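Local coordinates for protein Xaa-Pro dipeptidase (Pyrococcus horikoshii, PDB 1WY2) that probably hydrolyses dipeptides with a C-terminal proline after a nonpolar residue, working as a homodimeric metalloprotease with two metal ions in each subunit, at residues Val8-Glu13 and Arg122-Ile127; Ile12-Lys17 and Lys115-Val120; Glu80-Leu85 and Glu103-Lys108. One frame throughout, in Å; residues are numbered along the deposited sequence.

Contact 1: Val8-Glu13 and Arg122-Ile127; sequences VKKIIE and RDMRII
Met-124 reaches across from helix 118-125 to helix 6-17 and is the one residue of its segment that touches, meeting both Lys-10 and Ile-11. From CB, which heads toward the other helix, the chain goes to CG, and this carbon lies 3.8 Å from Lys-10 CD. The sulfur comes next: Met-124 SD sits 3.8 Å from Lys-10 CD and is also close to CB of the same lysine. The two chains run antiparallel along each other, with the extended aliphatic part of the lysine doing the touching. At the last torsion (chi3 -73°) the methionine bends, and this carries its methyl to Ile-11, with CE 4.0 Å from Ile-11 CG1 and 4.1 Å from Ile-11 CD1. Here the methyl end meets the isoleucine crosswise. No hydrogen bond joins the segments; Met-124 and Ile-11 are buried, while Lys-10 is exposed. Around the contact, Tyr-33 of helix 28-35 packs on Met-124, Ile-34 of the same helix touches Ile-11, and Ile-47 of strand 44-48 lies against Ile-11 as well.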
ATOM      1  N   VAL A   8      25.221   4.800   4.475  1.00 16.21           N
ATOM      2  CA  VAL A   8      25.303   6.228   4.181  1.00 15.51           C
ATOM      3  C   VAL A   8      26.604   6.498   3.422  1.00 16.38           C
ATOM      4  O   VAL A   8      26.631   7.261   2.455  1.00 15.76           O
ATOM      5  CB  VAL A   8      25.285   7.066   5.488  1.00 15.22           C
ATOM      6  CG1 VAL A   8      25.618   8.522   5.189  1.00 13.99           C
ATOM      7  CG2 VAL A   8      23.915   6.965   6.148  1.00 15.56           C
ATOM      8  N   LYS A   9      27.688   5.861   3.852  1.00 16.68           N
ATOM      9  CA  LYS A   9      28.970   6.065   3.189  1.00 16.25           C
ATOM     10  C   LYS A   9      28.986   5.549   1.759  1.00 16.99           C
ATOM     11  O   LYS A   9      29.648   6.122   0.896  1.00 18.61           O
ATOM     12  CB  LYS A   9      30.091   5.435   4.014  1.00 16.37           C
ATOM     13  CG  LYS A   9      30.453   6.287   5.218  1.00 18.74           C
ATOM     14  CD  LYS A   9      31.296   5.535   6.229  1.00 20.30           C
ATOM     15  CE  LYS A   9      31.680   6.462   7.373  1.00 22.98           C
ATOM     16  NZ  LYS A   9      32.087   5.709   8.583  1.00 25.55           N
ATOM     17  N   LYS A  10      28.254   4.471   1.497  1.00 17.10           N
ATOM     18  CA  LYS A  10      28.194   3.941   0.141  1.00 16.11           C
ATOM     19  C   LYS A  10      27.474   4.940  -0.750  1.00 15.88           C
ATOM     20  O   LYS A  10      27.811   5.098  -1.925  1.00 16.09           O
ATOM     21  CB  LYS A  10      27.475   2.594   0.118  1.00 18.04           C
ATOM     22  CG  LYS A  10      28.345   1.461   0.642  1.00 22.01           C
ATOM     23  CD  LYS A  10      27.681   0.112   0.479  1.00 26.58           C
ATOM     24  CE  LYS A  10      28.611  -1.006   0.931  1.00 27.90           C
ATOM     25  NZ  LYS A  10      27.999  -2.347   0.712  1.00 32.62           N
ATOM     26  N   ILE A  11      26.485   5.624  -0.188  1.00 15.83           N
ATOM     27  CA  ILE A  11      25.754   6.625  -0.948  1.00 16.72           C
ATOM     28  C   ILE A  11      26.663   7.831  -1.185  1.00 17.15           C
ATOM     29  O   ILE A  11      26.662   8.411  -2.269  1.00 16.95           O
ATOM     30  CB  ILE A  11      24.470   7.049  -0.207  1.00 16.93           C
ATOM     31  CG1 ILE A  11      23.473   5.884  -0.233  1.00 16.61           C
ATOM     32  CG2 ILE A  11      23.859   8.288  -0.867  1.00 16.01           C
ATOM     33  CD1 ILE A  11      22.267   6.063   0.665  1.00 17.40           C
ATOM     34  N   ILE A  12      27.448   8.201  -0.176  1.00 16.55           N
ATOM     35  CA  ILE A  12      28.359   9.333  -0.329  1.00 17.65           C
ATOM     36  C   ILE A  12      29.383   9.037  -1.427  1.00 18.18           C
ATOM     37  O   ILE A  12      29.759   9.930  -2.193  1.00 18.79           O
ATOM     38  CB  ILE A  12      29.089   9.650   0.999  1.00 16.78           C
ATOM     39  CG1 ILE A  12      28.091  10.251   1.998  1.00 16.46           C
ATOM     40  CG2 ILE A  12      30.252  10.609   0.749  1.00 17.80           C
ATOM     41  CD1 ILE A  12      28.632  10.417   3.403  1.00 16.46           C
ATOM     42  N   GLU A  13      29.834   7.787  -1.506  1.00 18.66           N
ATOM     43  CA  GLU A  13      30.798   7.396  -2.535  1.00 20.50           C
ATOM     44  C   GLU A  13      30.170   7.620  -3.907  1.00 20.56           C
ATOM     45  O   GLU A  13      30.771   8.236  -4.788  1.00 19.67           O
ATOM     46  CB  GLU A  13      31.178   5.923  -2.381  1.00 21.51           C
ATOM     47  CG  GLU A  13      32.032   5.384  -3.521  1.00 25.15           C
ATOM     48  CD  GLU A  13      32.445   3.939  -3.311  1.00 29.65           C
ATOM     49  OE1 GLU A  13      31.556   3.085  -3.114  1.00 29.95           O
ATOM     50  OE2 GLU A  13      33.661   3.656  -3.347  1.00 31.70           O
ATOM     51  N   ARG A 122      20.017  -0.015  -5.072  1.00 15.43           N
ATOM     52  CA  ARG A 122      19.875  -1.379  -5.575  1.00 15.96           C
ATOM     53  C   ARG A 122      21.084  -2.239  -5.212  1.00 17.79           C
ATOM     54  O   ARG A 122      20.943  -3.341  -4.692  1.00 16.27           O
ATOM     55  CB  ARG A 122      19.720  -1.370  -7.099  1.00 16.15           C
ATOM     56  CG  ARG A 122      19.765  -2.752  -7.744  1.00 19.07           C
ATOM     57  CD  ARG A 122      20.083  -2.627  -9.226  1.00 21.85           C
ATOM     58  NE  ARG A 122      21.402  -2.032  -9.426  1.00 22.95           N
ATOM     59  CZ  ARG A 122      21.885  -1.653 -10.605  1.00 27.23           C
ATOM     60  NH1 ARG A 122      21.154  -1.802 -11.702  1.00 27.46           N
ATOM     61  NH2 ARG A 122      23.101  -1.130 -10.687  1.00 27.10           N
ATOM     62  N   ASP A 123      22.278  -1.732  -5.498  1.00 16.50           N
ATOM     63  CA  ASP A 123      23.490  -2.484  -5.213  1.00 17.17           C
ATOM     64  C   ASP A 123      23.584  -2.927  -3.756  1.00 16.88           C
ATOM     65  O   ASP A 123      24.130  -3.989  -3.466  1.00 16.64           O
ATOM     66  CB  ASP A 123      24.727  -1.671  -5.617  1.00 19.08           C
ATOM     67  CG  ASP A 123      24.918  -1.610  -7.129  1.00 22.03           C
ATOM     68  OD1 ASP A 123      24.112  -2.220  -7.867  1.00 23.60           O
ATOM     69  OD2 ASP A 123      25.876  -0.950  -7.586  1.00 26.04           O
ATOM     70  N   MET A 124      23.053  -2.120  -2.844  1.00 16.83           N
ATOM     71  CA  MET A 124      23.073  -2.475  -1.430  1.00 16.65           C
ATOM     72  C   MET A 124      21.973  -3.470  -1.069  1.00 16.73           C
ATOM     73  O   MET A 124      22.250  -4.543  -0.533  1.00 17.90           O
ATOM     74  CB  MET A 124      22.916  -1.231  -0.552  1.00 18.82           C
ATOM     75  CG  MET A 124      24.095  -0.273  -0.591  1.00 18.22           C
ATOM     76  SD  MET A 124      23.947   0.997   0.687  1.00 19.75           S
ATOM     77  CE  MET A 124      22.624   2.003   0.000  1.00 19.05           C
ATOM     78  N   ARG A 125      20.727  -3.125  -1.382  1.00 15.97           N
ATOM     79  CA  ARG A 125      19.595  -3.979  -1.030  1.00 15.34           C
ATOM     80  C   ARG A 125      19.493  -5.326  -1.744  1.00 15.21           C
ATOM     81  O   ARG A 125      18.928  -6.269  -1.196  1.00 16.54           O
ATOM     82  CB  ARG A 125      18.284  -3.203  -1.208  1.00 13.29           C
ATOM     83  CG  ARG A 125      18.020  -2.179  -0.097  1.00 14.98           C
ATOM     84  CD  ARG A 125      16.756  -1.367  -0.362  1.00 16.77           C
ATOM     85  NE  ARG A 125      15.578  -2.218  -0.502  1.00 18.00           N
ATOM     86  CZ  ARG A 125      14.427  -1.818  -1.031  1.00 20.23           C
ATOM     87  NH1 ARG A 125      14.288  -0.572  -1.469  1.00 18.77           N
ATOM     88  NH2 ARG A 125      13.417  -2.672  -1.143  1.00 20.41           N
ATOM     89  N   ILE A 126      20.047  -5.416  -2.947  1.00 15.30           N
ATOM     90  CA  ILE A 126      19.983  -6.647  -3.733  1.00 15.64           C
ATOM     91  C   ILE A 126      20.763  -7.821  -3.129  1.00 17.14           C
ATOM     92  O   ILE A 126      20.491  -8.979  -3.444  1.00 16.75           O
ATOM     93  CB  ILE A 126      20.457  -6.390  -5.185  1.00 14.94           C
ATOM     94  CG1 ILE A 126      19.919  -7.488  -6.110  1.00 15.83           C
ATOM     95  CG2 ILE A 126      21.977  -6.312  -5.234  1.00 16.42           C
ATOM     96  CD1 ILE A 126      20.076  -7.178  -7.593  1.00 16.35           C
ATOM     97  N   ILE A 127      21.731  -7.517  -2.270  1.00 16.98           N
ATOM     98  CA  ILE A 127      22.519  -8.549  -1.601  1.00 17.59           C
ATOM     99  C   ILE A 127      22.124  -8.535  -0.129  1.00 16.94           C
ATOM    100  O   ILE A 127      22.356  -7.552   0.572  1.00 16.56           O
ATOM    101  CB  ILE A 127      24.034  -8.274  -1.712  1.00 18.53           C
ATOM    102  CG1 ILE A 127      24.438  -8.152  -3.185  1.00 16.98           C
ATOM    103  CG2 ILE A 127      24.817  -9.391  -1.014  1.00 19.35           C
ATOM    104  CD1 ILE A 127      24.102  -9.363  -4.040  1.00 15.77           C
TER

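Contact 2: Ile12-Lys17 and Lys115-Val120; sequences IEFMDK and KKVDDV
Phe-14 and Val-120 bring the backbones nearest, their CA atoms 6.7 Å apart, where helix 6-17 faces the turn from strand 113-116 into the start of helix 118-125. The ring of Phe-14 does the work. With CG anti to the backbone N (chi1 -178°), it projects from its helix into the angle between strand end and helix start. Val-120 meets the base of the ring: its CB is 3.9 Å from Phe-14 CD2, and its first torsion (chi1 66°) puts CG1 over one face, 4.0 Å above the ring plane and offset toward the rim. Farther out, Phe-14 CE1 is 3.6 Å from Lys-116 O, which lies at the ring edge near its plane. The same CE1 touches Val-117, 4.2 Å from its CG1, and the methylene of Asp-119 approaches obliquely, its CB 4.1 Å from Phe-14 CE2. Replacing Phe-14 with an alanine would probably open a gap beside Val-120 and leave Val-117 and the Lys-116 carbonyl without the ring that packs on them. Lys-116 also packs on Tyr-99 of the second subunit. Val-117 holds the N-cap position of helix 118-125, and its backbone bonds to Ile-93 of the neighbouring strand. This is the alpha/beta layout of the creatinase/prolidase N-terminal domain, with a helix packed where an outermost sheet strand runs into the next helix.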
ATOM      1  N   ILE A  12      27.448   8.201  -0.176  1.00 16.55           N
ATOM      2  CA  ILE A  12      28.359   9.333  -0.329  1.00 17.65           C
ATOM      3  C   ILE A  12      29.383   9.037  -1.427  1.00 18.18           C
ATOM      4  O   ILE A  12      29.759   9.930  -2.193  1.00 18.79           O
ATOM      5  CB  ILE A  12      29.089   9.650   0.999  1.00 16.78           C
ATOM      6  CG1 ILE A  12      28.091  10.251   1.998  1.00 16.46           C
ATOM      7  CG2 ILE A  12      30.252  10.609   0.749  1.00 17.80           C
ATOM      8  CD1 ILE A  12      28.632  10.417   3.403  1.00 16.46           C
ATOM      9  N   GLU A  13      29.834   7.787  -1.506  1.00 18.66           N
ATOM     10  CA  GLU A  13      30.798   7.396  -2.535  1.00 20.50           C
ATOM     11  C   GLU A  13      30.170   7.620  -3.907  1.00 20.56           C
ATOM     12  O   GLU A  13      30.771   8.236  -4.788  1.00 19.67           O
ATOM     13  CB  GLU A  13      31.178   5.923  -2.381  1.00 21.51           C
ATOM     14  CG  GLU A  13      32.032   5.384  -3.521  1.00 25.15           C
ATOM     15  CD  GLU A  13      32.445   3.939  -3.311  1.00 29.65           C
ATOM     16  OE1 GLU A  13      31.556   3.085  -3.114  1.00 29.95           O
ATOM     17  OE2 GLU A  13      33.661   3.656  -3.347  1.00 31.70           O
ATOM     18  N   PHE A  14      28.952   7.115  -4.076  1.00 19.88           N
ATOM     19  CA  PHE A  14      28.227   7.263  -5.330  1.00 20.67           C
ATOM     20  C   PHE A  14      28.064   8.744  -5.662  1.00 20.91           C
ATOM     21  O   PHE A  14      28.234   9.150  -6.811  1.00 20.57           O
ATOM     22  CB  PHE A  14      26.856   6.590  -5.220  1.00 20.93           C
ATOM     23  CG  PHE A  14      26.045   6.642  -6.488  1.00 22.20           C
ATOM     24  CD1 PHE A  14      25.171   7.696  -6.727  1.00 23.66           C
ATOM     25  CD2 PHE A  14      26.162   5.638  -7.442  1.00 23.55           C
ATOM     26  CE1 PHE A  14      24.420   7.751  -7.906  1.00 23.64           C
ATOM     27  CE2 PHE A  14      25.418   5.684  -8.624  1.00 24.14           C
ATOM     28  CZ  PHE A  14      24.546   6.742  -8.852  1.00 22.78           C
ATOM     29  N   MET A  15      27.738   9.543  -4.647  1.00 20.25           N
ATOM     30  CA  MET A  15      27.562  10.982  -4.825  1.00 22.23           C
ATOM     31  C   MET A  15      28.798  11.645  -5.415  1.00 23.65           C
ATOM     32  O   MET A  15      28.705  12.390  -6.392  1.00 25.08           O
ATOM     33  CB  MET A  15      27.256  11.653  -3.485  1.00 22.92           C
ATOM     34  CG  MET A  15      25.861  11.426  -2.958  1.00 22.29           C
ATOM     35  SD  MET A  15      25.706  12.038  -1.269  1.00 25.18           S
ATOM     36  CE  MET A  15      26.258  13.703  -1.473  1.00 23.78           C
ATOM     37  N   ASP A  16      29.957  11.381  -4.818  1.00 23.04           N
ATOM     38  CA  ASP A  16      31.193  11.989  -5.293  1.00 25.58           C
ATOM     39  C   ASP A  16      31.537  11.581  -6.714  1.00 25.04           C
ATOM     40  O   ASP A  16      31.926  12.415  -7.530  1.00 24.87           O
ATOM     41  CB  ASP A  16      32.361  11.637  -4.368  1.00 29.07           C
ATOM     42  CG  ASP A  16      32.168  12.164  -2.967  1.00 33.84           C
ATOM     43  OD1 ASP A  16      31.677  13.308  -2.817  1.00 38.64           O
ATOM     44  OD2 ASP A  16      32.517  11.442  -2.011  1.00 38.70           O
ATOM     45  N   LYS A  17      31.383  10.297  -7.009  1.00 24.17           N
ATOM     46  CA  LYS A  17      31.700   9.782  -8.335  1.00 25.05           C
ATOM     47  C   LYS A  17      30.747  10.260  -9.424  1.00 25.55           C
ATOM     48  O   LYS A  17      31.085  10.225 -10.607  1.00 25.82           O
ATOM     49  CB  LYS A  17      31.724   8.254  -8.299  1.00 26.51           C
ATOM     50  CG  LYS A  17      32.786   7.696  -7.371  1.00 29.42           C
ATOM     51  CD  LYS A  17      32.826   6.181  -7.411  1.00 34.01           C
ATOM     52  CE  LYS A  17      33.942   5.640  -6.535  1.00 36.48           C
ATOM     53  NZ  LYS A  17      35.270   6.179  -6.944  1.00 39.44           N
ATOM     54  N   LYS A 115      19.475  13.804 -10.136  1.00 25.10           N
ATOM     55  CA  LYS A 115      20.105  12.612 -10.682  1.00 24.60           C
ATOM     56  C   LYS A 115      19.592  11.394  -9.930  1.00 22.82           C
ATOM     57  O   LYS A 115      19.263  11.482  -8.749  1.00 21.04           O
ATOM     58  CB  LYS A 115      21.631  12.690 -10.564  1.00 26.57           C
ATOM     59  CG  LYS A 115      22.298  13.557 -11.627  1.00 29.66           C
ATOM     60  CD  LYS A 115      23.796  13.298 -11.679  1.00 32.86           C
ATOM     61  CE  LYS A 115      24.441  13.995 -12.867  1.00 34.88           C
ATOM     62  NZ  LYS A 115      25.882  13.638 -13.000  1.00 36.84           N
ATOM     63  N   LYS A 116      19.514  10.263 -10.621  1.00 22.88           N
ATOM     64  CA  LYS A 116      19.030   9.030 -10.010  1.00 21.53           C
ATOM     65  C   LYS A 116      20.093   8.392  -9.122  1.00 21.78           C
ATOM     66  O   LYS A 116      21.270   8.366  -9.481  1.00 23.25           O
ATOM     67  CB  LYS A 116      18.644   8.014 -11.090  1.00 25.05           C
ATOM     68  CG  LYS A 116      17.536   8.448 -12.032  1.00 28.44           C
ATOM     69  CD  LYS A 116      17.241   7.347 -13.043  1.00 31.93           C
ATOM     70  CE  LYS A 116      16.195   7.782 -14.054  1.00 35.36           C
ATOM     71  NZ  LYS A 116      16.646   8.960 -14.847  1.00 37.96           N
ATOM     72  N   VAL A 117      19.674   7.872  -7.971  1.00 20.90           N
ATOM     73  CA  VAL A 117      20.595   7.188  -7.068  1.00 19.94           C
ATOM     74  C   VAL A 117      20.149   5.736  -6.922  1.00 20.37           C
ATOM     75  O   VAL A 117      20.664   4.990  -6.090  1.00 17.97           O
ATOM     76  CB  VAL A 117      20.645   7.847  -5.670  1.00 20.51           C
ATOM     77  CG1 VAL A 117      21.139   9.287  -5.798  1.00 23.18           C
ATOM     78  CG2 VAL A 117      19.280   7.783  -4.999  1.00 20.82           C
ATOM     79  N   ASP A 118      19.190   5.350  -7.757  1.00 18.68           N
ATOM     80  CA  ASP A 118      18.635   3.998  -7.775  1.00 20.90           C
ATOM     81  C   ASP A 118      19.723   2.912  -7.790  1.00 19.40           C
ATOM     82  O   ASP A 118      19.629   1.913  -7.075  1.00 17.56           O
ATOM     83  CB  ASP A 118      17.737   3.857  -9.015  1.00 24.18           C
ATOM     84  CG  ASP A 118      16.921   2.577  -9.020  1.00 29.88           C
ATOM     85  OD1 ASP A 118      15.987   2.459  -8.202  1.00 31.70           O
ATOM     86  OD2 ASP A 118      17.208   1.689  -9.849  1.00 32.91           O
ATOM     87  N   ASP A 119      20.754   3.110  -8.604  1.00 18.98           N
ATOM     88  CA  ASP A 119      21.840   2.135  -8.723  1.00 19.47           C
ATOM     89  C   ASP A 119      22.531   1.768  -7.410  1.00 18.64           C
ATOM     90  O   ASP A 119      22.826   0.591  -7.167  1.00 17.47           O
ATOM     91  CB  ASP A 119      22.898   2.638  -9.710  1.00 22.08           C
ATOM     92  CG  ASP A 119      22.481   2.469 -11.163  1.00 25.81           C
ATOM     93  OD1 ASP A 119      21.340   2.028 -11.421  1.00 26.11           O
ATOM     94  OD2 ASP A 119      23.303   2.782 -12.050  1.00 28.51           O
ATOM     95  N   VAL A 120      22.811   2.762  -6.571  1.00 18.17           N
ATOM     96  CA  VAL A 120      23.488   2.474  -5.311  1.00 16.96           C
ATOM     97  C   VAL A 120      22.533   1.857  -4.296  1.00 17.58           C
ATOM     98  O   VAL A 120      22.928   0.994  -3.512  1.00 16.71           O
ATOM     99  CB  VAL A 120      24.186   3.737  -4.725  1.00 17.27           C
ATOM    100  CG1 VAL A 120      23.165   4.791  -4.329  1.00 18.42           C
ATOM    101  CG2 VAL A 120      25.064   3.340  -3.544  1.00 18.41           C
TER

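Contact 3: Glu80-Leu85 and Glu103-Lys108; sequences EFYKAL and EELKKK
This is helix-against-helix packing between 80-85 and 103-108, built round the ring of Tyr-82, in the N-terminal domain and away from the zinc site. The axes approach to 9.8 Å and cross at -66°, and the tyrosine bridges them. Its ring is touched by three residues of the other helix, each differently. Leu-105 comes to the edge: its CD2 lies in the ring plane, 3.6 Å from Tyr-82 CE1, the leucine side chain standing roughly perpendicular to the tyrosine. Lys-108 lends its aliphatic part. Its CB makes an off-centre CH-pi contact, 4.3 Å from the centroid of the Tyr-82 ring, and its CD is 3.6 Å from Tyr-82 CD2. At the far end, Tyr-82 OH rests on Glu-104 CB at 3.3 Å, a packing contact and not a hydrogen bond. In the fold, helix 99-108 links the parallel, adjacent strands 90-93 and 113-116 as a beta-alpha-beta crossover, and helix 78-85 leads into the first of these strands. Phe-81 of one helix and Leu-105 of the other both touch Leu-24 of strand 22-25, and Phe-101 lies against Tyr-82 one helix turn before Leu-105. Glu-104 and Lys-108 also pair with each other. Glu-104 is bent at its second torsion (chi2 -72°), and Lys-108 NZ donates a hydrogen bond to Glu-104 OE2, part of a salt bridge, at 3.1 Å, on the syn side and 32° out of the carboxylate plane; the extended Lys-108 chain passes obliquely across the tyrosine ring to reach it.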
ATOM      1  N   GLU A  80      10.295  24.563   6.378  1.00 44.62           N
ATOM      2  CA  GLU A  80      11.469  24.393   7.224  1.00 44.33           C
ATOM      3  C   GLU A  80      12.390  23.352   6.596  1.00 42.99           C
ATOM      4  O   GLU A  80      13.616  23.472   6.650  1.00 42.78           O
ATOM      5  CB  GLU A  80      11.049  23.933   8.620  1.00 45.91           C
ATOM      6  CG  GLU A  80      10.140  24.907   9.349  1.00 48.28           C
ATOM      7  CD  GLU A  80       9.641  24.355  10.669  1.00 48.94           C
ATOM      8  OE1 GLU A  80      10.480  23.994  11.523  1.00 49.84           O
ATOM      9  OE2 GLU A  80       8.409  24.280  10.853  1.00 50.09           O
ATOM     10  N   PHE A  81      11.785  22.329   6.001  1.00 41.64           N
ATOM     11  CA  PHE A  81      12.538  21.264   5.350  1.00 39.65           C
ATOM     12  C   PHE A  81      13.250  21.806   4.116  1.00 39.57           C
ATOM     13  O   PHE A  81      14.455  21.620   3.949  1.00 39.14           O
ATOM     14  CB  PHE A  81      11.600  20.123   4.939  1.00 38.55           C
ATOM     15  CG  PHE A  81      12.277  19.043   4.140  1.00 36.87           C
ATOM     16  CD1 PHE A  81      13.253  18.239   4.721  1.00 35.86           C
ATOM     17  CD2 PHE A  81      11.963  18.853   2.799  1.00 36.86           C
ATOM     18  CE1 PHE A  81      13.911  17.263   3.974  1.00 35.52           C
ATOM     19  CE2 PHE A  81      12.617  17.879   2.043  1.00 35.10           C
ATOM     20  CZ  PHE A  81      13.593  17.084   2.632  1.00 34.61           C
ATOM     21  N   TYR A  82      12.497  22.485   3.255  1.00 39.05           N
ATOM     22  CA  TYR A  82      13.059  23.047   2.033  1.00 39.42           C
ATOM     23  C   TYR A  82      14.183  24.034   2.312  1.00 39.35           C
ATOM     24  O   TYR A  82      15.113  24.164   1.517  1.00 39.36           O
ATOM     25  CB  TYR A  82      11.959  23.725   1.213  1.00 39.98           C
ATOM     26  CG  TYR A  82      10.907  22.762   0.715  1.00 40.45           C
ATOM     27  CD1 TYR A  82      11.257  21.676  -0.085  1.00 40.38           C
ATOM     28  CD2 TYR A  82       9.565  22.923   1.057  1.00 41.34           C
ATOM     29  CE1 TYR A  82      10.298  20.771  -0.533  1.00 40.54           C
ATOM     30  CE2 TYR A  82       8.595  22.022   0.613  1.00 41.41           C
ATOM     31  CZ  TYR A  82       8.970  20.949  -0.181  1.00 41.07           C
ATOM     32  OH  TYR A  82       8.025  20.050  -0.621  1.00 42.01           O
ATOM     33  N   LYS A  83      14.097  24.731   3.441  1.00 40.03           N
ATOM     34  CA  LYS A  83      15.126  25.697   3.800  1.00 41.06           C
ATOM     35  C   LYS A  83      16.449  24.975   4.038  1.00 40.04           C
ATOM     36  O   LYS A  83      17.518  25.488   3.713  1.00 40.12           O
ATOM     37  CB  LYS A  83      14.719  26.469   5.057  1.00 42.90           C
ATOM     38  CG  LYS A  83      15.701  27.566   5.440  1.00 45.60           C
ATOM     39  CD  LYS A  83      15.163  28.431   6.566  1.00 47.92           C
ATOM     40  CE  LYS A  83      16.112  29.579   6.873  1.00 49.17           C
ATOM     41  NZ  LYS A  83      15.566  30.483   7.922  1.00 52.00           N
ATOM     42  N   ALA A  84      16.365  23.774   4.603  1.00 40.01           N
ATOM     43  CA  ALA A  84      17.548  22.972   4.882  1.00 39.10           C
ATOM     44  C   ALA A  84      18.216  22.531   3.582  1.00 39.61           C
ATOM     45  O   ALA A  84      19.425  22.298   3.538  1.00 39.15           O
ATOM     46  CB  ALA A  84      17.163  21.754   5.712  1.00 39.80           C
ATOM     47  N   LEU A  85      17.417  22.422   2.524  1.00 38.33           N
ATOM     48  CA  LEU A  85      17.912  22.002   1.218  1.00 38.87           C
ATOM     49  C   LEU A  85      18.480  23.157   0.394  1.00 38.66           C
ATOM     50  O   LEU A  85      19.153  22.933  -0.611  1.00 38.12           O
ATOM     51  CB  LEU A  85      16.788  21.314   0.431  1.00 39.71           C
ATOM     52  CG  LEU A  85      16.361  19.887   0.804  1.00 40.70           C
ATOM     53  CD1 LEU A  85      17.390  18.899   0.293  1.00 41.00           C
ATOM     54  CD2 LEU A  85      16.185  19.756   2.307  1.00 40.19           C
ATOM     55  N   GLU A 103       8.686  19.212  -8.052  1.00 28.63           N
ATOM     56  CA  GLU A 103       8.407  20.578  -8.477  1.00 31.02           C
ATOM     57  C   GLU A 103       8.588  21.528  -7.298  1.00 30.44           C
ATOM     58  O   GLU A 103       9.049  22.656  -7.466  1.00 31.41           O
ATOM     59  CB  GLU A 103       6.988  20.687  -9.040  1.00 31.76           C
ATOM     60  CG  GLU A 103       6.817  20.012 -10.394  1.00 33.73           C
ATOM     61  CD  GLU A 103       7.803  20.527 -11.429  1.00 35.99           C
ATOM     62  OE1 GLU A 103       7.818  21.751 -11.687  1.00 37.19           O
ATOM     63  OE2 GLU A 103       8.563  19.711 -11.989  1.00 36.12           O
ATOM     64  N   GLU A 104       8.224  21.064  -6.106  1.00 31.13           N
ATOM     65  CA  GLU A 104       8.379  21.863  -4.895  1.00 33.15           C
ATOM     66  C   GLU A 104       9.862  22.129  -4.656  1.00 33.09           C
ATOM     67  O   GLU A 104      10.268  23.260  -4.398  1.00 33.49           O
ATOM     68  CB  GLU A 104       7.799  21.121  -3.687  1.00 34.30           C
ATOM     69  CG  GLU A 104       6.284  21.154  -3.585  1.00 37.92           C
ATOM     70  CD  GLU A 104       5.759  22.521  -3.184  1.00 40.32           C
ATOM     71  OE1 GLU A 104       5.962  23.489  -3.949  1.00 41.30           O
ATOM     72  OE2 GLU A 104       5.146  22.625  -2.100  1.00 40.87           O
ATOM     73  N   LEU A 105      10.667  21.074  -4.742  1.00 32.75           N
ATOM     74  CA  LEU A 105      12.106  21.186  -4.533  1.00 32.49           C
ATOM     75  C   LEU A 105      12.729  22.185  -5.505  1.00 32.84           C
ATOM     76  O   LEU A 105      13.635  22.935  -5.143  1.00 33.53           O
ATOM     77  CB  LEU A 105      12.766  19.813  -4.700  1.00 30.84           C
ATOM     78  CG  LEU A 105      12.373  18.736  -3.683  1.00 29.58           C
ATOM     79  CD1 LEU A 105      12.912  17.383  -4.129  1.00 28.16           C
ATOM     80  CD2 LEU A 105      12.915  19.101  -2.311  1.00 29.36           C
ATOM     81  N   LYS A 106      12.239  22.192  -6.740  1.00 33.86           N
ATOM     82  CA  LYS A 106      12.749  23.099  -7.761  1.00 35.98           C
ATOM     83  C   LYS A 106      12.487  24.560  -7.419  1.00 37.01           C
ATOM     84  O   LYS A 106      13.343  25.424  -7.633  1.00 36.35           O
ATOM     85  CB  LYS A 106      12.107  22.798  -9.118  1.00 37.07           C
ATOM     86  CG  LYS A 106      12.544  21.499  -9.766  1.00 39.35           C
ATOM     87  CD  LYS A 106      11.913  21.358 -11.147  1.00 41.02           C
ATOM     88  CE  LYS A 106      12.358  20.087 -11.847  1.00 42.31           C
ATOM     89  NZ  LYS A 106      11.738  19.968 -13.198  1.00 43.10           N
ATOM     90  N   LYS A 107      11.301  24.833  -6.887  1.00 37.30           N
ATOM     91  CA  LYS A 107      10.919  26.198  -6.555  1.00 39.13           C
ATOM     92  C   LYS A 107      11.319  26.676  -5.163  1.00 38.70           C
ATOM     93  O   LYS A 107      11.899  27.752  -5.022  1.00 40.01           O
ATOM     94  CB  LYS A 107       9.406  26.369  -6.735  1.00 39.98           C
ATOM     95  CG  LYS A 107       8.561  25.475  -5.843  1.00 42.51           C
ATOM     96  CD  LYS A 107       7.071  25.664  -6.104  1.00 44.81           C
ATOM     97  CE  LYS A 107       6.619  27.087  -5.801  1.00 44.79           C
ATOM     98  NZ  LYS A 107       5.162  27.274  -6.061  1.00 44.72           N
ATOM     99  N   LYS A 108      11.022  25.878  -4.142  1.00 38.19           N
ATOM    100  CA  LYS A 108      11.327  26.259  -2.765  1.00 38.11           C
ATOM    101  C   LYS A 108      12.761  26.021  -2.297  1.00 38.03           C
ATOM    102  O   LYS A 108      13.261  26.749  -1.438  1.00 37.70           O
ATOM    103  CB  LYS A 108      10.345  25.570  -1.815  1.00 37.82           C
ATOM    104  CG  LYS A 108       8.895  25.954  -2.075  1.00 37.83           C
ATOM    105  CD  LYS A 108       7.947  25.306  -1.079  1.00 38.56           C
ATOM    106  CE  LYS A 108       6.517  25.777  -1.306  1.00 39.27           C
ATOM    107  NZ  LYS A 108       5.564  25.153  -0.350  1.00 39.66           N
TER

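Overall arrangement
Contacts 1 and 2 hold the same elements, helix 6-17 against helix 118-125 and the turn before it; their centres lie about 8 Å apart, and Val-120 CG2 packs on Lys-10 O. Contact 1 is the more buried, while contact 2 sits partly at the surface near the second subunit. Contact 3, its centre about 25 Å from that of contact 1, joins two other helices of the same domain and is partly buried, untouched by the second subunit. Val-23, beside contact 2, and Leu-24, beside contact 3, are consecutive in strand 22-25, consistent with helices on opposite faces of the sheet. The chemistry differs: thioether and aliphatic; phenylalanine against valines and a carbonyl; tyrosine beside a charged pair.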